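Long-range contacts in outer surface protein (Bacillus cereus ATCC 14579, PDB 1X7F), which is probably a 6-phospho-N-acetylmuramidase, a glycosidase thought to cleave 6-phosphorylated muramic acid sugars released in cell-wall recycling: residues 183-194 against 237-245; 200-208 against 220-231. One frame throughout, in Å; residues are numbered along the deposited sequence. Where two conformers were deposited one is given.

Interaction 1. Residues 183-194 against 237-245; sequences YDYFIRCSERFK and HLWATGLID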
loop_
_atom_site.group_PDB
_atom_site.type_symbol
_atom_site.label_atom_id
_atom_site.label_comp_id
_atom_site.label_asym_id
_atom_site.label_seq_id
_atom_site.Cartn_x
_atom_site.Cartn_y
_atom_site.Cartn_z
ATOM N N TYR A 183 -0.387 12.896 -6.931
ATOM C CA TYR A 183 0.398 11.739 -7.297
ATOM C C TYR A 183 1.867 12.037 -7.637
ATOM O O TYR A 183 2.765 11.424 -7.074
ATOM C CB TYR A 183 -0.260 10.946 -8.442
ATOM C CG TYR A 183 0.483 9.661 -8.699
ATOM C CD1 TYR A 183 0.368 8.591 -7.814
ATOM C CD2 TYR A 183 1.331 9.529 -9.800
ATOM C CE1 TYR A 183 1.052 7.415 -8.033
ATOM C CE2 TYR A 183 2.029 8.346 -10.032
ATOM C CZ TYR A 183 1.886 7.303 -9.146
ATOM O OH TYR A 183 2.569 6.140 -9.354
ATOM N N ASP A 184 2.116 12.941 -8.574
ATOM C CA ASP A 184 3.502 13.182 -8.994
ATOM C C ASP A 184 4.375 13.714 -7.849
ATOM O O ASP A 184 5.541 13.338 -7.740
ATOM C CB ASP A 184 3.576 14.104 -10.221
ATOM C CG ASP A 184 3.056 13.440 -11.505
ATOM O OD1 ASP A 184 3.063 12.185 -11.638
ATOM O OD2 ASP A 184 2.626 14.123 -12.460
ATOM N N TYR A 185 3.816 14.589 -7.012
ATOM C CA TYR A 185 4.539 15.112 -5.853
ATOM C C TYR A 185 4.892 13.979 -4.882
ATOM O O TYR A 185 6.029 13.886 -4.409
ATOM C CB TYR A 185 3.737 16.236 -5.156
ATOM C CG TYR A 185 4.390 16.792 -3.906
ATOM C CD1 TYR A 185 5.374 17.781 -3.991
ATOM C CD2 TYR A 185 4.026 16.330 -2.635
ATOM C CE1 TYR A 185 5.974 18.295 -2.855
ATOM C CE2 TYR A 185 4.629 16.836 -1.483
ATOM C CZ TYR A 185 5.608 17.808 -1.602
ATOM O OH TYR A 185 6.214 18.316 -0.476
ATOM N N PHE A 186 3.905 13.128 -4.595
ATOM C CA PHE A 186 4.055 11.975 -3.704
ATOM C C PHE A 186 5.180 11.029 -4.138
ATOM O O PHE A 186 5.916 10.493 -3.300
ATOM C CB PHE A 186 2.719 11.227 -3.630
ATOM C CG PHE A 186 2.823 9.818 -3.101
ATOM C CD1 PHE A 186 2.754 9.569 -1.730
ATOM C CD2 PHE A 186 2.986 8.746 -3.968
ATOM C CE1 PHE A 186 2.848 8.284 -1.239
ATOM C CE2 PHE A 186 3.079 7.441 -3.477
ATOM C CZ PHE A 186 3.009 7.217 -2.109
ATOM N N ILE A 187 5.295 10.823 -5.450
ATOM C CA ILE A 187 6.350 9.996 -6.029
ATOM C C ILE A 187 7.732 10.640 -5.875
ATOM O O ILE A 187 8.667 9.974 -5.437
ATOM C CB ILE A 187 6.018 9.666 -7.514
ATOM C CG1 ILE A 187 4.758 8.773 -7.622
ATOM C CG2 ILE A 187 7.236 9.074 -8.251
ATOM C CD1 ILE A 187 4.897 7.316 -7.112
ATOM N N ARG A 188 7.868 11.917 -6.233
ATOM C CA ARG A 188 9.135 12.639 -6.025
ATOM C C ARG A 188 9.625 12.493 -4.577
ATOM O O ARG A 188 10.786 12.154 -4.349
ATOM C CB ARG A 188 9.027 14.133 -6.401
ATOM C CG ARG A 188 8.968 14.416 -7.904
ATOM C CD ARG A 188 9.202 15.886 -8.318
ATOM N NE ARG A 188 8.393 16.843 -7.558
ATOM C CZ ARG A 188 7.147 17.227 -7.867
ATOM N NH1 ARG A 188 6.523 16.749 -8.942
ATOM N NH2 ARG A 188 6.519 18.110 -7.099
ATOM N N CYS A 189 8.730 12.744 -3.620
ATOM C CA CYS A 189 9.020 12.612 -2.189
ATOM C C CYS A 189 9.507 11.219 -1.827
ATOM O O CYS A 189 10.543 11.067 -1.184
ATOM C CB CYS A 189 7.777 12.914 -1.347
ATOM S SG CYS A 189 7.255 14.636 -1.291
ATOM N N SER A 190 8.737 10.211 -2.229
ATOM C CA SER A 190 9.064 8.813 -1.947
ATOM C C SER A 190 10.359 8.329 -2.624
ATOM O O SER A 190 11.066 7.494 -2.064
ATOM C CB SER A 190 7.889 7.909 -2.325
ATOM O OG SER A 190 6.691 8.378 -1.750
ATOM N N GLU A 191 10.651 8.851 -3.815
ATOM C CA GLU A 191 11.883 8.516 -4.548
ATOM C C GLU A 191 13.160 9.063 -3.901
ATOM O O GLU A 191 14.246 8.535 -4.129
ATOM C CB GLU A 191 11.797 8.985 -6.003
ATOM C CG GLU A 191 11.160 7.966 -6.934
ATOM C CD GLU A 191 10.956 8.487 -8.344
ATOM O OE1 GLU A 191 10.819 7.653 -9.269
ATOM O OE2 GLU A 191 10.925 9.725 -8.529
ATOM N N ARG A 192 13.028 10.129 -3.116
ATOM C CA ARG A 192 14.151 10.671 -2.344
ATOM C C ARG A 192 14.623 9.664 -1.303
ATOM O O ARG A 192 15.822 9.460 -1.129
ATOM C CB ARG A 192 13.756 11.960 -1.624
ATOM C CG ARG A 192 13.655 13.176 -2.499
ATOM C CD ARG A 192 13.201 14.414 -1.736
ATOM N NE ARG A 192 13.129 15.601 -2.582
ATOM C CZ ARG A 192 14.181 16.297 -2.990
ATOM N NH1 ARG A 192 15.412 15.931 -2.645
ATOM N NH2 ARG A 192 14.007 17.363 -3.758
ATOM N N PHE A 193 13.658 9.052 -0.618
ATOM C CA PHE A 193 13.925 8.109 0.456
ATOM C C PHE A 193 14.373 6.751 -0.068
ATOM O O PHE A 193 15.189 6.071 0.558
ATOM C CB PHE A 193 12.702 8.004 1.379
ATOM C CG PHE A 193 12.692 9.038 2.467
ATOM C CD1 PHE A 193 12.570 10.395 2.158
ATOM C CD2 PHE A 193 12.851 8.663 3.797
ATOM C CE1 PHE A 193 12.594 11.364 3.161
ATOM C CE2 PHE A 193 12.883 9.620 4.806
ATOM C CZ PHE A 193 12.749 10.981 4.485
ATOM N N LYS A 194 13.847 6.384 -1.232
ATOM C CA LYS A 194 14.233 5.160 -1.939
ATOM C C LYS A 194 15.660 5.272 -2.497
ATOM O O LYS A 194 16.453 4.330 -2.404
ATOM C CB LYS A 194 13.221 4.878 -3.060
ATOM C CG LYS A 194 13.422 3.572 -3.787
ATOM C CD LYS A 194 12.606 2.450 -3.174
ATOM C CE LYS A 194 13.025 1.122 -3.787
ATOM N NZ LYS A 194 11.994 0.080 -3.563
ATOM N N HIS A 237 -2.229 -0.064 -4.244
ATOM C CA HIS A 237 -1.627 1.030 -4.971
ATOM C C HIS A 237 -0.259 1.439 -4.400
ATOM O O HIS A 237 0.729 1.480 -5.139
ATOM C CB HIS A 237 -2.593 2.209 -5.056
ATOM C CG HIS A 237 -2.101 3.326 -5.920
ATOM N ND1 HIS A 237 -2.616 4.601 -5.848
ATOM C CD2 HIS A 237 -1.143 3.360 -6.874
ATOM C CE1 HIS A 237 -2.000 5.373 -6.721
ATOM N NE2 HIS A 237 -1.100 4.644 -7.355
ATOM N N LEU A 238 -0.202 1.709 -3.101
ATOM C CA LEU A 238 1.060 2.074 -2.432
ATOM C C LEU A 238 2.217 1.086 -2.684
ATOM O O LEU A 238 3.340 1.501 -2.992
ATOM C CB LEU A 238 0.834 2.272 -0.926
ATOM C CG LEU A 238 -0.065 3.445 -0.509
ATOM C CD1 LEU A 238 -0.180 3.525 0.996
ATOM C CD2 LEU A 238 0.455 4.755 -1.065
ATOM N N TRP A 239 1.933 -0.204 -2.564
ATOM C CA TRP A 239 2.925 -1.237 -2.822
ATOM C C TRP A 239 3.276 -1.355 -4.297
ATOM O O TRP A 239 4.427 -1.636 -4.626
ATOM C CB TRP A 239 2.491 -2.606 -2.267
ATOM C CG TRP A 239 2.588 -2.737 -0.760
ATOM C CD1 TRP A 239 3.590 -2.264 0.051
ATOM C CD2 TRP A 239 1.681 -3.444 0.103
ATOM N NE1 TRP A 239 3.339 -2.600 1.360
ATOM C CE2 TRP A 239 2.178 -3.329 1.423
ATOM C CE3 TRP A 239 0.488 -4.162 -0.104
ATOM C CZ2 TRP A 239 1.521 -3.886 2.528
ATOM C CZ3 TRP A 239 -0.161 -4.719 0.997
ATOM C CH2 TRP A 239 0.350 -4.556 2.296
ATOM N N ALA A 240 2.302 -1.139 -5.183
ATOM C CA ALA A 240 2.565 -1.204 -6.637
ATOM C C ALA A 240 3.478 -0.088 -7.165
ATOM O O ALA A 240 4.072 -0.243 -8.221
ATOM C CB ALA A 240 1.246 -1.258 -7.453
ATOM N N THR A 241 3.575 1.038 -6.456
ATOM C CA THR A 241 4.495 2.117 -6.871
ATOM C C THR A 241 5.954 1.636 -6.822
ATOM O O THR A 241 6.813 2.157 -7.527
ATOM C CB THR A 241 4.332 3.405 -6.008
ATOM O OG1 THR A 241 4.624 3.108 -4.637
ATOM C CG2 THR A 241 2.872 3.933 -5.993
ATOM N N GLY A 242 6.216 0.612 -6.012
ATOM C CA GLY A 242 7.584 0.192 -5.698
ATOM C C GLY A 242 8.335 1.134 -4.760
ATOM O O GLY A 242 9.526 0.948 -4.521
ATOM N N LEU A 243 7.654 2.148 -4.224
ATOM C CA LEU A 243 8.342 3.188 -3.453
ATOM C C LEU A 243 7.953 3.219 -1.974
ATOM O O LEU A 243 8.476 4.031 -1.209
ATOM C CB LEU A 243 8.120 4.574 -4.091
ATOM C CG LEU A 243 8.622 4.812 -5.528
ATOM C CD1 LEU A 243 8.296 6.234 -5.970
ATOM C CD2 LEU A 243 10.126 4.513 -5.716
ATOM N N ILE A 244 7.030 2.345 -1.584
ATOM C CA ILE A 244 6.496 2.325 -0.230
ATOM C C ILE A 244 6.662 0.923 0.302
ATOM O O ILE A 244 6.277 -0.040 -0.359
ATOM C CB ILE A 244 4.992 2.791 -0.190
ATOM C CG1 ILE A 244 4.834 4.247 -0.676
ATOM C CG2 ILE A 244 4.379 2.636 1.220
ATOM C CD1 ILE A 244 5.530 5.334 0.236
ATOM N N ASP A 245 7.266 0.815 1.483
ATOM C CA ASP A 245 7.446 -0.467 2.153
ATOM C C ASP A 245 6.291 -0.797 3.089
ATOM O O ASP A 245 5.734 -1.887 3.020
ATOM C CB ASP A 245 8.773 -0.484 2.925
ATOM C CG ASP A 245 9.936 -0.049 2.067
ATOM O OD1 ASP A 245 10.089 -0.583 0.946
ATOM O OD2 ASP A 245 10.745 0.828 2.415
HETATM O O HOH W 1 10.436 5.661 -0.474
#

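Interaction 2. Residues 200-208 against 220-231; sequences SAAFITSHV and LCTLEEHRNLPI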
loop_
_atom_site.group_PDB
_atom_site.type_symbol
_atom_site.label_atom_id
_atom_site.label_comp_id
_atom_site.label_asym_id
_atom_site.label_seq_id
_atom_site.Cartn_x
_atom_site.Cartn_y
_atom_site.Cartn_z
ATOM N N SER A 200 10.401 3.343 3.859
ATOM C CA SER A 200 9.321 4.314 3.710
ATOM C C SER A 200 7.984 3.728 4.125
ATOM O O SER A 200 7.802 2.511 4.138
ATOM C CB SER A 200 9.239 4.827 2.274
ATOM O OG SER A 200 9.022 3.758 1.379
ATOM N N ALA A 201 7.058 4.616 4.467
ATOM C CA ALA A 201 5.705 4.239 4.821
ATOM C C ALA A 201 4.743 5.376 4.437
ATOM O O ALA A 201 5.132 6.544 4.377
ATOM C CB ALA A 201 5.618 3.920 6.338
ATOM N N ALA A 202 3.493 5.014 4.168
ATOM C CA ALA A 202 2.422 5.984 3.948
ATOM C C ALA A 202 1.145 5.462 4.605
ATOM O O ALA A 202 1.061 4.278 4.999
ATOM C CB ALA A 202 2.192 6.228 2.434
ATOM N N PHE A 203 0.151 6.340 4.668
ATOM C CA PHE A 203 -1.113 6.076 5.354
ATOM C C PHE A 203 -2.273 5.834 4.400
ATOM O O PHE A 203 -2.411 6.507 3.368
ATOM C CB PHE A 203 -1.480 7.264 6.235
ATOM C CG PHE A 203 -0.669 7.373 7.502
ATOM C CD1 PHE A 203 0.351 8.324 7.617
ATOM C CD2 PHE A 203 -0.948 6.553 8.596
ATOM C CE1 PHE A 203 1.064 8.458 8.809
ATOM C CE2 PHE A 203 -0.237 6.677 9.777
ATOM C CZ PHE A 203 0.774 7.627 9.879
ATOM N N ILE A 204 -3.110 4.870 4.765
ATOM C CA ILE A 204 -4.380 4.643 4.094
ATOM C C ILE A 204 -5.516 4.838 5.095
ATOM O O ILE A 204 -5.303 4.851 6.312
ATOM C CB ILE A 204 -4.436 3.225 3.468
ATOM C CG1 ILE A 204 -4.427 2.127 4.551
ATOM C CG2 ILE A 204 -3.337 3.061 2.418
ATOM C CD1 ILE A 204 -4.576 0.716 3.997
ATOM N N THR A 205 -6.727 4.992 4.582
ATOM C CA THR A 205 -7.860 5.292 5.436
ATOM C C THR A 205 -8.924 4.199 5.432
ATOM O O THR A 205 -9.293 3.650 4.382
ATOM C CB THR A 205 -8.449 6.665 5.069
ATOM O OG1 THR A 205 -9.432 7.049 6.041
ATOM C CG2 THR A 205 -9.212 6.618 3.744
ATOM N N SER A 206 -9.389 3.881 6.631
ATOM C CA SER A 206 -10.520 3.000 6.838
ATOM C C SER A 206 -11.833 3.757 6.631
ATOM O O SER A 206 -11.925 4.969 6.891
ATOM C CB SER A 206 -10.447 2.411 8.244
ATOM O OG SER A 206 -11.683 1.861 8.650
ATOM N N HIS A 207 -12.847 3.037 6.159
ATOM C CA HIS A 207 -14.175 3.613 5.950
ATOM C C HIS A 207 -15.140 3.270 7.091
ATOM O O HIS A 207 -16.308 3.657 7.065
ATOM C CB HIS A 207 -14.707 3.220 4.562
ATOM C CG HIS A 207 -13.797 3.650 3.455
ATOM N ND1 HIS A 207 -13.491 4.977 3.215
ATOM C CD2 HIS A 207 -13.061 2.930 2.575
ATOM C CE1 HIS A 207 -12.646 5.056 2.205
ATOM N NE2 HIS A 207 -12.361 3.828 1.807
ATOM N N VAL A 208 -14.620 2.572 8.101
ATOM C CA VAL A 208 -15.376 2.235 9.297
ATOM C C VAL A 208 -14.863 3.067 10.482
ATOM O O VAL A 208 -15.658 3.607 11.246
ATOM C CB VAL A 208 -15.291 0.706 9.607
ATOM C CG1 VAL A 208 -16.099 0.347 10.830
ATOM C CG2 VAL A 208 -15.772 -0.120 8.403
ATOM N N LEU A 220 -8.073 9.579 6.837
ATOM C CA LEU A 220 -6.666 9.794 7.178
ATOM C C LEU A 220 -5.744 9.005 6.254
ATOM O O LEU A 220 -5.244 7.934 6.609
ATOM C CB LEU A 220 -6.405 9.444 8.664
ATOM C CG LEU A 220 -7.250 10.168 9.728
ATOM C CD1 LEU A 220 -6.780 9.820 11.137
ATOM C CD2 LEU A 220 -7.205 11.696 9.553
ATOM N N CYS A 221 -5.541 9.526 5.049
ATOM C CA CYS A 221 -4.641 8.898 4.084
ATOM C C CYS A 221 -3.633 9.928 3.608
ATOM O O CYS A 221 -3.804 11.129 3.839
ATOM C CB CYS A 221 -5.431 8.340 2.891
ATOM S SG CYS A 221 -6.528 9.573 2.161
ATOM N N THR A 222 -2.577 9.446 2.957
ATOM C CA THR A 222 -1.522 10.301 2.418
ATOM C C THR A 222 -1.868 10.881 1.041
ATOM O O THR A 222 -1.789 12.096 0.836
ATOM C CB THR A 222 -0.216 9.505 2.315
ATOM O OG1 THR A 222 0.260 9.186 3.631
ATOM C CG2 THR A 222 0.889 10.373 1.701
ATOM N N LEU A 223 -2.217 10.007 0.100
ATOM C CA LEU A 223 -2.610 10.435 -1.249
ATOM C C LEU A 223 -4.052 10.898 -1.215
ATOM O O LEU A 223 -4.925 10.195 -0.672
ATOM C CB LEU A 223 -2.473 9.280 -2.262
ATOM C CG LEU A 223 -1.082 9.069 -2.864
ATOM C CD1 LEU A 223 -0.906 7.625 -3.384
ATOM C CD2 LEU A 223 -0.751 10.108 -3.963
ATOM N N GLU A 224 -4.318 12.054 -1.810
ATOM C CA GLU A 224 -5.699 12.531 -1.867
ATOM C C GLU A 224 -6.598 11.542 -2.603
ATOM O O GLU A 224 -7.737 11.316 -2.186
ATOM C CB GLU A 224 -5.798 13.941 -2.490
ATOM C CG GLU A 224 -7.202 14.534 -2.455
ATOM C CD GLU A 224 -7.801 14.538 -1.054
ATOM O OE1 GLU A 224 -7.041 14.733 -0.080
ATOM O OE2 GLU A 224 -9.039 14.365 -0.911
ATOM N N GLU A 225 -6.075 10.927 -3.664
ATOM C CA GLU A 225 -6.883 10.054 -4.540
ATOM C C GLU A 225 -7.377 8.793 -3.837
ATOM O O GLU A 225 -8.278 8.103 -4.338
ATOM C CB GLU A 225 -6.109 9.692 -5.820
ATOM C CG GLU A 225 -4.826 8.891 -5.559
ATOM C CD GLU A 225 -3.888 8.938 -6.745
ATOM O OE1 GLU A 225 -3.303 10.021 -7.017
ATOM O OE2 GLU A 225 -3.730 7.892 -7.407
ATOM N N HIS A 226 -6.802 8.509 -2.668
ATOM C CA HIS A 226 -7.145 7.333 -1.884
ATOM C C HIS A 226 -8.313 7.559 -0.928
ATOM O O HIS A 226 -8.851 6.593 -0.386
ATOM C CB HIS A 226 -5.930 6.865 -1.081
ATOM C CG HIS A 226 -4.902 6.141 -1.892
ATOM N ND1 HIS A 226 -3.708 5.707 -1.354
ATOM C CD2 HIS A 226 -4.895 5.752 -3.191
ATOM C CE1 HIS A 226 -3.007 5.088 -2.284
ATOM N NE2 HIS A 226 -3.707 5.098 -3.409
ATOM N N ARG A 227 -8.706 8.819 -0.721
ATOM C CA ARG A 227 -9.692 9.180 0.315
ATOM C C ARG A 227 -11.008 8.387 0.249
ATOM O O ARG A 227 -11.617 8.059 1.287
ATOM C CB ARG A 227 -9.988 10.679 0.264
ATOM C CG ARG A 227 -10.739 11.219 1.488
ATOM C CD ARG A 227 -10.776 12.753 1.564
ATOM N NE ARG A 227 -9.421 13.313 1.572
ATOM C CZ ARG A 227 -8.630 13.373 2.645
ATOM N NH1 ARG A 227 -9.038 12.924 3.837
ATOM N NH2 ARG A 227 -7.420 13.887 2.525
ATOM N N ASN A 228 -11.445 8.091 -0.975
ATOM C CA ASN A 228 -12.710 7.376 -1.176
ATOM C C ASN A 228 -12.555 6.072 -1.962
ATOM O O ASN A 228 -13.477 5.666 -2.670
ATOM C CB ASN A 228 -13.739 8.302 -1.839
ATOM C CG ASN A 228 -13.974 9.591 -1.039
ATOM O OD1 ASN A 228 -14.455 9.556 0.101
ATOM N ND2 ASN A 228 -13.635 10.728 -1.637
ATOM N N LEU A 229 -11.386 5.432 -1.844
ATOM C CA LEU A 229 -11.115 4.144 -2.493
ATOM C C LEU A 229 -11.218 3.044 -1.445
ATOM O O LEU A 229 -10.959 3.337 -0.263
ATOM C CB LEU A 229 -9.700 4.113 -3.072
ATOM C CG LEU A 229 -9.341 4.692 -4.436
ATOM C CD1 LEU A 229 -7.889 4.327 -4.722
ATOM C CD2 LEU A 229 -10.246 4.129 -5.517
ATOM N N PRO A 230 -11.589 1.806 -1.847
ATOM C CA PRO A 230 -11.575 0.675 -0.928
ATOM C C PRO A 230 -10.215 0.512 -0.270
ATOM O O PRO A 230 -9.182 0.747 -0.908
ATOM C CB PRO A 230 -11.907 -0.524 -1.830
ATOM C CG PRO A 230 -12.764 0.055 -2.908
ATOM C CD PRO A 230 -12.117 1.404 -3.169
ATOM N N ILE A 231 -10.233 0.117 1.002
ATOM C CA ILE A 231 -9.044 0.160 1.844
ATOM C C ILE A 231 -7.934 -0.713 1.237
ATOM O O ILE A 231 -6.780 -0.299 1.192
ATOM C CB ILE A 231 -9.397 -0.200 3.331
ATOM C CG1 ILE A 231 -8.302 0.307 4.289
ATOM C CG2 ILE A 231 -9.700 -1.732 3.527
ATOM C CD1 ILE A 231 -8.540 -0.067 5.750
HETATM O O HOH W 2 -2.343 7.073 0.641
#

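Interaction 1. Residues 183-194 against 237-245
Leu243 lays its two methyl groups on helix 183-195 at a typical seam of a (beta/alpha)8 barrel, the meeting of two successive outer helices. Helix 183-195 follows strand 167-170, while 237-245 is the end of helix 231-240 and the turn that leads to strand 246-249. The apolar contacts follow successive turns of helix 183-195. Leu243 CD1 lies 3.7 Å from Ile187 CD1, and Leu243 CD2 rests 3.9 Å from Lys194 CG. Deeper in, Phe186 swings its ring anti to the backbone N (chi1 163°), which brings CZ to 3.7 Å from Leu238 CD2 and 3.8 Å from Ile244 CG1. Ser190 OG covers one face of that ring above its centre. Thr241 CG2 comes to the edges of both the Phe186 and Tyr183 rings.

The aromatic pair is different: Tyr183 and His237 meet rim to rim with nearly parallel planes (12°), and Tyr374 OH bonds to both Tyr183 OH and His237 NE2.

The polar contacts gather toward the C-terminal end of helix 183-195 and the turn facing it. Thr241 OG1 accepts from Leu243 N, which makes an ST turn, and donates to Leu238 O where helix 231-240 gives way to the turn. A water donates to both Ser190 O and Leu243 O. Lys194, bent at chi2, crosses Leu243 at about a right angle and donates from NZ to Gly242 O at 2.8 Å, with a C=O...N angle of 167°.

Interaction 2. Residues 200-208 against 220-231
Thr222 docks on Phe203 through two hydrogen bonds, one using its backbone and one its side chain. Phe203 N donates to Thr222 OG1 at 3.0 Å in a nearly straight bond (168°), and Thr222 N returns a bond of 3.0 Å to Phe203 O, approaching from above the carbonyl plane. The threonine hydroxyl thus stands where a backbone carbonyl would in a regular strand pair. Beside it, Cys221 CA sends a CA-H...O contact to Phe203 O at 3.3 Å. Two residues farther along the strand segment, Thr205 OG1 accepts from Leu220 N at 3.0 Å, placed there by its position anti to the backbone N (chi1 -171°); the methyl CG2 faces Arg227 O instead.

Farther along, His207 NE2 donates to Leu229 O, which lies in the imidazole plane; the bond is suspiciously short, and its exact length is doubtful. The ring edge also reaches Arg227 O, 3.3 Å from His207 CE1. Ile231 supplies the apolar part: its CG1 lies 3.8 Å from Ile204 CD1, and its CD1 3.8 Å from Ser206 CA.

A second shell fixes these groups. A water donates to Phe203 O, accepts from Leu223 N and bonds to His226 ND1, tying the short 3-10 segment to the strand. His226 NE2 bonds in turn to His237 ND1 of helix 231-240. Arg227 grips Glu224 side-on, NE and NH2 each taking one carboxylate oxygen on its syn side. Thr222 OG1 also bonds to Asn172 O, Thr205 OG1 to Asn251 OD1, and Ser206 OG to Glu258 OE1.

The whole is the loop after barrel strand 201-204 folded back upon that strand's C-terminal end. Ala202 pairs with strand 246-249, Ala201 bonds to His171 beyond strand 167-170, and Ile204 and Ile231 both pack on Leu262 of helix 256-264.

Overall arrangement
Both contacts lie in the same barrel, where helix 183-195, strand 201-204 and helix 231-240 follow one another in the chain, and interaction 2 is nested in the loop that interaction 1 closes. Their centres are 14 Å apart. Several direct links join them: the His237-His226 bond (ND1 to NE2, 2.7 Å), Leu243 O probably bonded to Ser200 OG at 2.7 Å in the conformer described here, and Ser200 N bonded to Asp245 OD2. The loop before helix 231-240 and the turn after it are thus both hydrogen-bonded to segment 200-208. In such barrels the C-terminal strand ends usually carry the active site, so 220-231 probably lies near it, although no ligand marks the place.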